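Side-chain contacts in SusD-like carbohydrate binding protein BF1063 (Bacteroides fragilis NCTC 9343, PDB 3I4G), which probably binds carbohydrate at the cell surface as an outer-membrane member of the SusD family: residues G39-P44 with W48-M53; P267-S272 with G276-V281; T322-Y325 with I329-G332. One frame throughout, in Å; residues are numbered along the deposited sequence.

Contact 1 and contact 2 meet directly, although they lie in different parts of the sequence. Their centres are about 13 Å apart. Tyr50 OH of contact 1 lies 2.7 Å from His269 ND1 of contact 2, a probable hydrogen bond. A bound HEPES buffer molecule comes within about 3 Å of the side chains of Tyr42 and His269; it probably came from the crystallisation liquor, but it may mark a pocket. Contact 3 lies beyond contact 2, again about 13 Å between centres, and touches it through Leu271 CD2 and Phe330 CE2, 3.6 Å apart. Contacts 1 and 3 do not touch; their nearest atoms are about 13 Å apart.

Contact 1: residues G39-P44 with W48-M53; sequences GVEYNP and WSYHGM
Glu41 reaches from the loop 39-44 to Ser49 and His51 at the N-terminus of helix 50-54. Ser49 is the N-cap: its OG accepts from Gly52 N at 3.1 Å. Ser49 OG also donates to Glu41 OE2 at 2.6 Å, on the syn lone pair. His51 N gives Glu41 OE2 a second bond at 2.9 Å, nearly along the C-O axis. Glu41 CG sits between the backbone N and the carbonyl carbon (chi1 60°), and the extended chain beyond it carries OE2 to both donors. The helix start probably stabilises the negative charge of this doubly gripped oxygen. Ser45 OG bonds to OE1.

Two rings complete the tight part. Glu41 CG lies over one face of Tyr50, 4.1 Å from the ring centroid. Asn43 CA and Pro44 CD cover one face of the His51 ring, with Asn43 CA 3.6 Å from its centroid. Arg67 bonds to His51 NE2, while buried ND1 has no partner in the model.

The outer side is looser. Tyr42 is exposed, its CB pointing away from the helix, and touches Trp278.

Tyr50 OH pairs with His269 ND1. Glu41 N donates to Tyr50 OH at 2.9 Å, with an N-H...O angle of 167°.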
ATOM      1  N   GLY A  39      -9.095 -15.798  -4.506  1.00 11.76           N
ATOM      2  CA  GLY A  39     -10.267 -14.974  -4.688  1.00 12.44           C
ATOM      3  C   GLY A  39     -10.630 -13.858  -3.767  1.00 10.68           C
ATOM      4  O   GLY A  39      -9.773 -13.144  -3.265  1.00 12.49           O
ATOM      5  N   VAL A  40     -11.932 -13.702  -3.575  1.00 10.83           N
ATOM      6  CA  VAL A  40     -12.477 -12.581  -2.816  1.00 10.60           C
ATOM      7  C   VAL A  40     -12.210 -12.744  -1.343  1.00 10.19           C
ATOM      8  O   VAL A  40     -12.377 -13.849  -0.789  1.00 11.16           O
ATOM      9  CB  VAL A  40     -13.969 -12.478  -3.069  1.00  9.91           C
ATOM     10  CG1 VAL A  40     -14.651 -11.445  -2.171  1.00 11.28           C
ATOM     11  CG2 VAL A  40     -14.216 -12.149  -4.570  1.00 10.86           C
ATOM     12  N   GLU A  41     -11.783 -11.659  -0.711  1.00  9.58           N
ATOM     13  CA  GLU A  41     -11.616 -11.637   0.750  1.00  9.43           C
ATOM     14  C   GLU A  41     -12.338 -10.419   1.267  1.00  9.52           C
ATOM     15  O   GLU A  41     -12.332  -9.365   0.649  1.00 10.10           O
ATOM     16  CB  GLU A  41     -10.156 -11.646   1.147  1.00 10.60           C
ATOM     17  CG  GLU A  41      -9.341 -10.496   0.646  1.00 11.56           C
ATOM     18  CD  GLU A  41      -7.918 -10.477   1.117  1.00 13.93           C
ATOM     19  OE1 GLU A  41      -7.406 -11.515   1.600  1.00 13.35           O
ATOM     20  OE2 GLU A  41      -7.285  -9.400   1.049  1.00 11.17           O
ATOM     21  N   TYR A  42     -12.939 -10.559   2.447  1.00 10.01           N
ATOM     22  CA  TYR A  42     -13.734  -9.508   3.078  1.00 10.15           C
ATOM     23  C   TYR A  42     -12.994  -8.822   4.194  1.00  9.62           C
ATOM     24  O   TYR A  42     -13.532  -7.932   4.855  1.00  9.40           O
ATOM     25  CB  TYR A  42     -15.057 -10.093   3.576  1.00 10.78           C
ATOM     26  CG  TYR A  42     -15.865 -10.638   2.416  1.00 10.80           C
ATOM     27  CD1 TYR A  42     -16.527  -9.774   1.550  1.00 11.07           C
ATOM     28  CD2 TYR A  42     -15.891 -12.004   2.132  1.00 12.67           C
ATOM     29  CE1 TYR A  42     -17.249 -10.277   0.471  1.00 12.50           C
ATOM     30  CE2 TYR A  42     -16.603 -12.483   1.042  1.00 13.64           C
ATOM     31  CZ  TYR A  42     -17.262 -11.602   0.234  1.00 11.21           C
ATOM     32  OH  TYR A  42     -18.002 -12.073  -0.867  1.00 15.14           O
ATOM     33  N   ASN A  43     -11.711  -9.170   4.349  1.00  9.26           N
ATOM     34  CA  ASN A  43     -10.828  -8.629   5.348  1.00 10.20           C
ATOM     35  C   ASN A  43      -9.420  -9.014   4.937  1.00  9.61           C
ATOM     36  O   ASN A  43      -9.246  -9.858   4.048  1.00 10.03           O
ATOM     37  CB  ASN A  43     -11.204  -9.151   6.741  1.00 10.69           C
ATOM     38  CG  ASN A  43     -11.511 -10.589   6.742  1.00 13.16           C
ATOM     39  OD1 ASN A  43     -10.640 -11.437   6.489  1.00 13.11           O
ATOM     40  ND2 ASN A  43     -12.803 -10.903   6.942  1.00 13.21           N
ATOM     41  N   PRO A  44      -8.400  -8.422   5.561  1.00  9.57           N
ATOM     42  CA  PRO A  44      -7.036  -8.774   5.172  1.00  8.87           C
ATOM     43  C   PRO A  44      -6.681 -10.219   5.433  1.00 10.35           C
ATOM     44  O   PRO A  44      -7.061 -10.745   6.464  1.00 12.75           O
ATOM     45  CB  PRO A  44      -6.177  -7.873   6.072  1.00 10.81           C
ATOM     46  CG  PRO A  44      -7.047  -6.697   6.355  1.00 11.17           C
ATOM     47  CD  PRO A  44      -8.416  -7.322   6.535  1.00 10.07           C
ATOM     48  N   TRP A  48       0.084  -7.896   2.505  1.00  8.57           N
ATOM     49  CA  TRP A  48       0.226  -7.679   1.070  1.00  8.49           C
ATOM     50  C   TRP A  48      -0.967  -8.143   0.257  1.00  9.27           C
ATOM     51  O   TRP A  48      -0.919  -8.070  -0.956  1.00  9.09           O
ATOM     52  CB  TRP A  48       1.481  -8.369   0.538  1.00  9.39           C
ATOM     53  CG  TRP A  48       2.729  -7.911   1.235  1.00  8.22           C
ATOM     54  CD1 TRP A  48       3.006  -6.654   1.668  1.00  8.49           C
ATOM     55  CD2 TRP A  48       3.886  -8.705   1.572  1.00  9.83           C
ATOM     56  NE1 TRP A  48       4.246  -6.614   2.240  1.00  8.28           N
ATOM     57  CE2 TRP A  48       4.799  -7.861   2.211  1.00  9.57           C
ATOM     58  CE3 TRP A  48       4.210 -10.040   1.419  1.00  9.12           C
ATOM     59  CZ2 TRP A  48       6.013  -8.306   2.688  1.00 10.09           C
ATOM     60  CZ3 TRP A  48       5.415 -10.488   1.892  1.00  8.54           C
ATOM     61  CH2 TRP A  48       6.296  -9.640   2.540  1.00 10.32           C
ATOM     62  N   SER A  49      -2.021  -8.637   0.902  1.00  8.89           N
ATOM     63  CA  SER A  49      -3.223  -9.042   0.173  1.00  8.17           C
ATOM     64  C   SER A  49      -3.968  -7.796  -0.304  1.00  8.43           C
ATOM     65  O   SER A  49      -3.654  -6.663   0.103  1.00  9.13           O
ATOM     66  CB  SER A  49      -4.134  -9.917   1.023  1.00  9.61           C
ATOM     67  OG  SER A  49      -4.864  -9.171   1.995  1.00 10.21           O
ATOM     68  N   TYR A  50      -4.940  -7.948  -1.179  1.00  8.87           N
ATOM     69  CA  TYR A  50      -5.557  -6.718  -1.712  1.00  8.32           C
ATOM     70  C   TYR A  50      -6.274  -5.936  -0.620  1.00  9.50           C
ATOM     71  O   TYR A  50      -6.247  -4.709  -0.626  1.00  8.80           O
ATOM     72  CB  TYR A  50      -6.436  -6.966  -2.958  1.00  9.21           C
ATOM     73  CG  TYR A  50      -7.778  -7.617  -2.799  1.00  9.84           C
ATOM     74  CD1 TYR A  50      -8.848  -6.891  -2.314  1.00  9.20           C
ATOM     75  CD2 TYR A  50      -8.012  -8.929  -3.155  1.00  9.01           C
ATOM     76  CE1 TYR A  50     -10.085  -7.443  -2.209  1.00  8.97           C
ATOM     77  CE2 TYR A  50      -9.277  -9.481  -3.028  1.00  8.77           C
ATOM     78  CZ  TYR A  50     -10.291  -8.746  -2.575  1.00  8.31           C
ATOM     79  OH  TYR A  50     -11.531  -9.358  -2.473  1.00  9.06           O
ATOM     80  N   HIS A  51      -6.958  -6.613   0.286  1.00  9.53           N
ATOM     81  CA  HIS A  51      -7.614  -5.922   1.388  1.00  9.08           C
ATOM     82  C   HIS A  51      -6.597  -5.513   2.452  1.00  8.77           C
ATOM     83  O   HIS A  51      -6.768  -4.475   3.121  1.00 10.28           O
ATOM     84  CB  HIS A  51      -8.727  -6.783   1.991  1.00  9.65           C
ATOM     85  CG  HIS A  51      -9.728  -6.043   2.835  1.00  8.24           C
ATOM     86  ND1 HIS A  51      -9.406  -5.087   3.771  1.00  9.52           N
ATOM     87  CD2 HIS A  51     -11.059  -6.207   2.914  1.00  9.14           C
ATOM     88  CE1 HIS A  51     -10.514  -4.672   4.371  1.00  8.89           C
ATOM     89  NE2 HIS A  51     -11.537  -5.341   3.867  1.00  9.86           N
ATOM     90  N   GLY A  52      -5.516  -6.252   2.620  1.00  8.61           N
ATOM     91  CA  GLY A  52      -4.536  -5.894   3.613  1.00  8.48           C
ATOM     92  C   GLY A  52      -3.635  -4.745   3.252  1.00  8.27           C
ATOM     93  O   GLY A  52      -3.195  -4.008   4.144  1.00  9.57           O
HETATM   94  N   MSE A  53      -3.380  -4.586   1.952  1.00  9.64           N
HETATM   95  CA  MSE A  53      -2.492  -3.563   1.449  1.00  9.25           C
HETATM   96  C   MSE A  53      -3.240  -2.440   0.734  1.00  8.94           C
HETATM   97  O   MSE A  53      -3.424  -1.366   1.289  1.00  8.86           O
HETATM   98  CB  MSE A  53      -1.444  -4.208   0.522  1.00 10.08           C
HETATM   99  CG  MSE A  53      -0.390  -3.222  -0.078  1.00  9.10           C
HETATM  100 SE   MSE A  53       1.054  -4.092  -0.941  0.75  8.37          SE
HETATM  101  CE  MSE A  53       0.034  -4.681  -2.518  1.00 12.96           C
TER

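Contact 2: residues P267-S272 with G276-V281; sequences PQHALS and GGWSLV
Gln268 lies flat over the indole of Trp278. Its amide plane is 13° from the ring plane, a stacked arrangement. Gln268 CG sits over the six-membered ring of Trp278, 3.5 Å from its centroid. The chain leaves with CG anti to the backbone N (chi1 174°) and then turns about the CB-CG bond, which brings the amide across the indole. Gln268 NE2 passes over the same face and gives a weak hydrogen bond to Gly276 O at 2.9 Å. OE1 is held by Gln376.

His269 stands almost upright to the indole. The two planes are 83° apart, an edge-to-face pair in which the Trp278 edge points at the imidazole face. CE3 of Trp278 comes within 3.6 Å of His269 CD2. The opposite imidazole face is covered by Leu280 CD2, 3.7 Å from the His269 centroid, so the ring is sandwiched between an aromatic edge and a methyl group.

The backbone also ties the end of helix 266-270 to the returning loop. Trp278 N bonds to Gln268 O, Leu280 N to His269 O at 2.8 Å, and Ser279 N to Leu271 O at 2.9 Å. A water donates to both Ala270 O and Val281 O. Ala270 CB packs on Val281 CG2.

The loop therefore supplies N-H donors to carbonyls of the last helical turn and of Leu271 just beyond it. The two faces of the imidazole meet apolar groups. Its nitrogens have polar partners at the rim: ND1 bonds to Tyr50 OH, and NE2 to a sulfonate oxygen of the bound buffer molecule. This is consistent with NE2 being able to meet a polar group in the pocket, but no natural ligand is seen.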
ATOM      1  N   PRO A 267     -10.818  -7.511  -8.738  1.00  8.75           N
ATOM      2  CA  PRO A 267     -11.808  -7.003  -9.703  1.00  7.86           C
ATOM      3  C   PRO A 267     -13.262  -7.106  -9.224  1.00  9.11           C
ATOM      4  O   PRO A 267     -14.036  -6.154  -9.359  1.00  8.74           O
ATOM      5  CB  PRO A 267     -11.548  -7.857 -10.937  1.00 10.02           C
ATOM      6  CG  PRO A 267     -10.109  -8.286 -10.780  1.00  9.04           C
ATOM      7  CD  PRO A 267      -9.993  -8.580  -9.323  1.00  9.36           C
ATOM      8  N   GLN A 268     -13.650  -8.259  -8.678  1.00  8.81           N
ATOM      9  CA  GLN A 268     -15.006  -8.373  -8.164  1.00  9.34           C
ATOM     10  C   GLN A 268     -15.280  -7.288  -7.153  1.00  9.90           C
ATOM     11  O   GLN A 268     -16.391  -6.716  -7.086  1.00 10.07           O
ATOM     12  CB  GLN A 268     -15.173  -9.746  -7.512  1.00 10.31           C
ATOM     13  CG  GLN A 268     -16.531  -9.931  -6.809  1.00  9.55           C
ATOM     14  CD  GLN A 268     -17.676 -10.001  -7.773  1.00 12.37           C
ATOM     15  OE1 GLN A 268     -18.024 -11.093  -8.236  1.00 14.08           O
ATOM     16  NE2 GLN A 268     -18.230  -8.847  -8.139  1.00 11.89           N
ATOM     17  N   HIS A 269     -14.311  -7.023  -6.301  1.00  9.81           N
ATOM     18  CA  HIS A 269     -14.514  -6.061  -5.254  1.00  9.24           C
ATOM     19  C   HIS A 269     -14.454  -4.617  -5.671  1.00 10.96           C
ATOM     20  O   HIS A 269     -15.206  -3.812  -5.111  1.00 13.50           O
ATOM     21  CB  HIS A 269     -13.498  -6.245  -4.091  1.00  9.83           C
ATOM     22  CG  HIS A 269     -14.152  -6.693  -2.823  1.00  8.76           C
ATOM     23  ND1 HIS A 269     -13.614  -7.662  -2.004  1.00 10.07           N
ATOM     24  CD2 HIS A 269     -15.297  -6.281  -2.234  1.00  9.87           C
ATOM     25  CE1 HIS A 269     -14.431  -7.845  -0.974  1.00 11.14           C
ATOM     26  NE2 HIS A 269     -15.459  -7.020  -1.089  1.00 10.45           N
ATOM     27  N   ALA A 270     -13.591  -4.292  -6.619  1.00 10.15           N
ATOM     28  CA  ALA A 270     -13.266  -2.880  -6.887  1.00  9.79           C
ATOM     29  C   ALA A 270     -13.622  -2.338  -8.265  1.00  9.00           C
ATOM     30  O   ALA A 270     -13.459  -1.146  -8.487  1.00 10.41           O
ATOM     31  CB  ALA A 270     -11.791  -2.609  -6.609  1.00 12.68           C
ATOM     32  N   LEU A 271     -14.048  -3.196  -9.193  1.00  8.78           N
ATOM     33  CA  LEU A 271     -14.655  -2.704 -10.416  1.00  8.84           C
ATOM     34  C   LEU A 271     -16.023  -2.114 -10.073  1.00  9.89           C
ATOM     35  O   LEU A 271     -16.607  -2.388  -9.013  1.00  8.63           O
ATOM     36  CB  LEU A 271     -14.826  -3.820 -11.461  1.00  9.30           C
ATOM     37  CG  LEU A 271     -13.520  -4.361 -12.009  1.00  9.43           C
ATOM     38  CD1 LEU A 271     -13.756  -5.553 -12.977  1.00 12.32           C
ATOM     39  CD2 LEU A 271     -12.652  -3.289 -12.742  1.00 11.12           C
ATOM     40  N   SER A 272     -16.583  -1.312 -10.990  1.00  9.96           N
ATOM     41  CA  SER A 272     -17.911  -0.763 -10.798  1.00  8.94           C
ATOM     42  C   SER A 272     -18.955  -1.713 -11.396  1.00  9.33           C
ATOM     43  O   SER A 272     -18.622  -2.690 -12.092  1.00  9.88           O
ATOM     44  CB  SER A 272     -18.011   0.652 -11.383  1.00  8.35           C
ATOM     45  OG  SER A 272     -18.140   0.618 -12.784  1.00  9.85           O
ATOM     46  N   GLY A 276     -19.151  -5.453 -13.626  1.00  9.87           N
ATOM     47  CA  GLY A 276     -19.357  -6.639 -12.779  1.00 10.40           C
ATOM     48  C   GLY A 276     -18.893  -6.553 -11.359  1.00 11.90           C
ATOM     49  O   GLY A 276     -18.922  -7.569 -10.660  1.00 12.45           O
ATOM     50  N   GLY A 277     -18.500  -5.363 -10.894  1.00 10.50           N
ATOM     51  CA  GLY A 277     -17.910  -5.251  -9.564  1.00  9.83           C
ATOM     52  C   GLY A 277     -18.766  -4.574  -8.533  1.00  9.35           C
ATOM     53  O   GLY A 277     -19.822  -4.027  -8.839  1.00  8.82           O
ATOM     54  N   TRP A 278     -18.275  -4.555  -7.288  1.00  8.39           N
ATOM     55  CA  TRP A 278     -19.013  -4.070  -6.128  1.00  9.42           C
ATOM     56  C   TRP A 278     -18.603  -2.667  -5.652  1.00 10.25           C
ATOM     57  O   TRP A 278     -19.129  -2.183  -4.641  1.00  9.70           O
ATOM     58  CB  TRP A 278     -18.879  -5.082  -4.984  1.00  9.16           C
ATOM     59  CG  TRP A 278     -19.428  -6.452  -5.306  1.00  9.32           C
ATOM     60  CD1 TRP A 278     -20.441  -6.751  -6.180  1.00 11.77           C
ATOM     61  CD2 TRP A 278     -19.044  -7.679  -4.696  1.00  9.78           C
ATOM     62  NE1 TRP A 278     -20.693  -8.111  -6.160  1.00 11.96           N
ATOM     63  CE2 TRP A 278     -19.841  -8.703  -5.268  1.00 11.27           C
ATOM     64  CE3 TRP A 278     -18.070  -8.022  -3.753  1.00 10.20           C
ATOM     65  CZ2 TRP A 278     -19.712 -10.054  -4.886  1.00 11.64           C
ATOM     66  CZ3 TRP A 278     -17.955  -9.359  -3.382  1.00 12.02           C
ATOM     67  CH2 TRP A 278     -18.732 -10.345  -3.971  1.00 11.62           C
ATOM     68  N   SER A 279     -17.659  -2.016  -6.333  1.00  9.36           N
ATOM     69  CA  SER A 279     -17.276  -0.623  -6.032  1.00  8.47           C
ATOM     70  C   SER A 279     -16.839  -0.417  -4.599  1.00  9.25           C
ATOM     71  O   SER A 279     -17.162   0.590  -3.985  1.00  9.87           O
ATOM     72  CB  SER A 279     -18.417   0.359  -6.362  1.00  8.65           C
ATOM     73  OG  SER A 279     -18.836   0.241  -7.721  1.00  9.17           O
ATOM     74  N   LEU A 280     -16.068  -1.337  -4.036  1.00  9.61           N
ATOM     75  CA  LEU A 280     -15.668  -1.172  -2.616  1.00  9.54           C
ATOM     76  C   LEU A 280     -14.638  -0.061  -2.413  1.00 10.48           C
ATOM     77  O   LEU A 280     -14.663   0.611  -1.398  1.00 10.66           O
ATOM     78  CB  LEU A 280     -15.159  -2.497  -2.048  1.00  9.92           C
ATOM     79  CG  LEU A 280     -14.827  -2.482  -0.547  1.00 11.59           C
ATOM     80  CD1 LEU A 280     -16.003  -2.009   0.285  1.00 13.32           C
ATOM     81  CD2 LEU A 280     -14.350  -3.842  -0.041  1.00 12.70           C
ATOM     82  N   VAL A 281     -13.702   0.099  -3.363  1.00 10.50           N
ATOM     83  CA  VAL A 281     -12.581   1.078  -3.285  1.00 10.82           C
ATOM     84  C   VAL A 281     -12.970   2.418  -3.884  1.00 11.51           C
ATOM     85  O   VAL A 281     -13.250   2.492  -5.058  1.00 11.76           O
ATOM     86  CB  VAL A 281     -11.328   0.535  -3.996  1.00 13.50           C
ATOM     87  CG1 VAL A 281     -10.192   1.537  -3.858  1.00 16.26           C
ATOM     88  CG2 VAL A 281     -10.970  -0.818  -3.434  1.00 12.96           C
TER
HETATM   89  O   HOH W   1     -12.390   1.256  -7.334  1.00  8.78           O

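Contact 3: residues T322-Y325 with I329-G332; sequences TIYY and IFMG
Tyr324 and Phe330 make the whole side-chain contact between these segments, an offset stack of two rings. The centroids are 4.3 Å apart and the planes differ by only 12°. Both CB atoms point toward the opposite segment, so the rings meet between the two segments.

Phe330 can be followed outward from its CB. Phe330 CB lies over the face of the Tyr324 ring, 4.0 Å from the centroid and 9° off the ring normal, a CH-pi contact. Phe330 CG comes next, 3.7 Å from Tyr324 CZ and above the rim of the tyrosine ring. With chi1 of Phe330 at -180°, CG lies opposite the backbone N, and the ring extends out from the strand over the tyrosine. The ring then divides. On one side Phe330 CD1 makes the closest approach, 3.5 Å from Tyr324 CE1, and Phe330 CE1, farther out, is 3.7 Å from the same Tyr324 CE1. On the other side Phe330 CD2 lies 3.6 Å from Tyr324 OH. Phe330 CE2 also lies above the plane near that hydroxyl, 3.7 Å from Tyr324 OH. At the tip, Phe330 CZ is 4.1 Å from both Tyr324 CE1 and Tyr324 OH. The phenylalanine ring is therefore displaced toward the CE1 and hydroxyl side of its partner, while its CB covers the middle.

Other residues complete the setting. Tyr335 meets the Tyr324 ring edge-to-face. Leu271, Asp275 and Glu368 touch the Phe330 side chain.

The two strands belong to separate sheets. Strand 323-325 pairs antiparallel with 360-362, and strand 329-330 pairs antiparallel with 333-334. The arrangement is an aromatic offset stack bridging two small two-stranded antiparallel sheets, in the SusD-family region of the chain.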
ATOM      1  N   THR A 322      -4.685   6.716 -12.439  1.00  8.18           N
ATOM      2  CA  THR A 322      -4.966   6.138 -11.121  1.00  8.63           C
ATOM      3  C   THR A 322      -6.427   6.060 -10.739  1.00  8.26           C
ATOM      4  O   THR A 322      -6.835   5.065 -10.096  1.00  7.78           O
ATOM      5  CB  THR A 322      -4.182   6.918 -10.071  1.00  8.33           C
ATOM      6  OG1 THR A 322      -2.777   6.867 -10.427  1.00  8.88           O
ATOM      7  CG2 THR A 322      -4.335   6.330  -8.680  1.00  9.45           C
ATOM      8  N   ILE A 323      -7.213   7.059 -11.130  1.00  7.22           N
ATOM      9  CA  ILE A 323      -8.624   7.123 -10.750  1.00  7.91           C
ATOM     10  C   ILE A 323      -9.489   7.444 -11.934  1.00  8.77           C
ATOM     11  O   ILE A 323      -8.994   7.967 -12.950  1.00  9.19           O
ATOM     12  CB  ILE A 323      -8.845   8.184  -9.601  1.00  8.99           C
ATOM     13  CG1 ILE A 323      -8.576   9.619 -10.077  1.00  9.57           C
ATOM     14  CG2 ILE A 323      -7.975   7.838  -8.413  1.00  9.44           C
ATOM     15  CD1 ILE A 323      -8.871  10.702  -9.016  1.00 10.34           C
ATOM     16  N   TYR A 324     -10.788   7.156 -11.828  1.00  7.48           N
ATOM     17  CA  TYR A 324     -11.758   7.587 -12.859  1.00  8.00           C
ATOM     18  C   TYR A 324     -12.995   8.132 -12.138  1.00  9.36           C
ATOM     19  O   TYR A 324     -13.092   8.091 -10.886  1.00  8.21           O
ATOM     20  CB  TYR A 324     -12.021   6.511 -13.934  1.00  7.77           C
ATOM     21  CG  TYR A 324     -12.640   5.211 -13.490  1.00  7.75           C
ATOM     22  CD1 TYR A 324     -11.837   4.181 -13.042  1.00  8.02           C
ATOM     23  CD2 TYR A 324     -13.994   4.972 -13.625  1.00  7.88           C
ATOM     24  CE1 TYR A 324     -12.356   2.963 -12.703  1.00  8.89           C
ATOM     25  CE2 TYR A 324     -14.537   3.753 -13.264  1.00  8.07           C
ATOM     26  CZ  TYR A 324     -13.716   2.769 -12.799  1.00  7.72           C
ATOM     27  OH  TYR A 324     -14.262   1.556 -12.440  1.00  8.88           O
ATOM     28  N   TYR A 325     -13.909   8.689 -12.928  1.00  8.23           N
ATOM     29  CA  TYR A 325     -14.987   9.556 -12.454  1.00  7.29           C
ATOM     30  C   TYR A 325     -16.069   9.601 -13.520  1.00  7.63           C
ATOM     31  O   TYR A 325     -15.889   9.057 -14.616  1.00  8.58           O
ATOM     32  CB  TYR A 325     -14.430  10.967 -12.178  1.00  7.39           C
ATOM     33  CG  TYR A 325     -13.441  11.394 -13.246  1.00  7.68           C
ATOM     34  CD1 TYR A 325     -13.886  11.883 -14.451  1.00  8.69           C
ATOM     35  CD2 TYR A 325     -12.070  11.279 -13.059  1.00  8.56           C
ATOM     36  CE1 TYR A 325     -13.018  12.196 -15.460  1.00  8.65           C
ATOM     37  CE2 TYR A 325     -11.175  11.628 -14.097  1.00  9.05           C
ATOM     38  CZ  TYR A 325     -11.660  12.095 -15.285  1.00  9.39           C
ATOM     39  OH  TYR A 325     -10.777  12.403 -16.310  1.00 10.46           O
ATOM     40  N   ILE A 329     -13.904   7.096 -19.614  1.00  8.49           N
ATOM     41  CA  ILE A 329     -13.960   5.786 -20.231  1.00  8.11           C
ATOM     42  C   ILE A 329     -13.097   4.829 -19.430  1.00  8.70           C
ATOM     43  O   ILE A 329     -11.954   5.124 -19.105  1.00  9.39           O
ATOM     44  CB  ILE A 329     -13.492   5.846 -21.692  1.00  8.43           C
ATOM     45  CG1 ILE A 329     -14.405   6.778 -22.491  1.00  9.45           C
ATOM     46  CG2 ILE A 329     -13.477   4.428 -22.309  1.00  9.94           C
ATOM     47  CD1 ILE A 329     -15.829   6.316 -22.671  1.00 14.35           C
ATOM     48  N   PHE A 330     -13.653   3.666 -19.130  1.00  8.42           N
ATOM     49  CA  PHE A 330     -12.973   2.582 -18.409  1.00  8.20           C
ATOM     50  C   PHE A 330     -13.421   1.270 -19.000  1.00  8.86           C
ATOM     51  O   PHE A 330     -14.614   1.008 -19.099  1.00  8.76           O
ATOM     52  CB  PHE A 330     -13.284   2.661 -16.915  1.00  8.81           C
ATOM     53  CG  PHE A 330     -12.617   1.580 -16.124  1.00  8.51           C
ATOM     54  CD1 PHE A 330     -11.288   1.639 -15.761  1.00  9.37           C
ATOM     55  CD2 PHE A 330     -13.328   0.459 -15.771  1.00 10.29           C
ATOM     56  CE1 PHE A 330     -10.699   0.601 -15.040  1.00  8.49           C
ATOM     57  CE2 PHE A 330     -12.729  -0.560 -15.028  1.00  9.91           C
ATOM     58  CZ  PHE A 330     -11.428  -0.483 -14.672  1.00  9.34           C
HETATM   59  N   MSE A 331     -12.468   0.441 -19.384  1.00  9.73           N
HETATM   60  CA  MSE A 331     -12.800  -0.828 -20.040  1.00 10.45           C
HETATM   61  C   MSE A 331     -13.719  -0.597 -21.252  1.00 10.99           C
HETATM   62  O   MSE A 331     -14.648  -1.376 -21.533  1.00 11.13           O
HETATM   63  CB  MSE A 331     -13.381  -1.873 -19.065  1.00 11.31           C
HETATM   64  CG  MSE A 331     -12.355  -2.397 -18.147  1.00 10.40           C
HETATM   65 SE   MSE A 331     -13.082  -3.798 -16.985  0.75 10.85          SE
HETATM   66  CE  MSE A 331     -11.449  -4.309 -16.226  1.00 11.88           C
ATOM     67  N   GLY A 332     -13.459   0.485 -21.969  1.00 10.56           N
ATOM     68  CA  GLY A 332     -14.136   0.734 -23.230  1.00 10.89           C
ATOM     69  C   GLY A 332     -15.519   1.334 -23.156  1.00 11.05           C
ATOM     70  O   GLY A 332     -16.140   1.539 -24.189  1.00 12.09           O
TER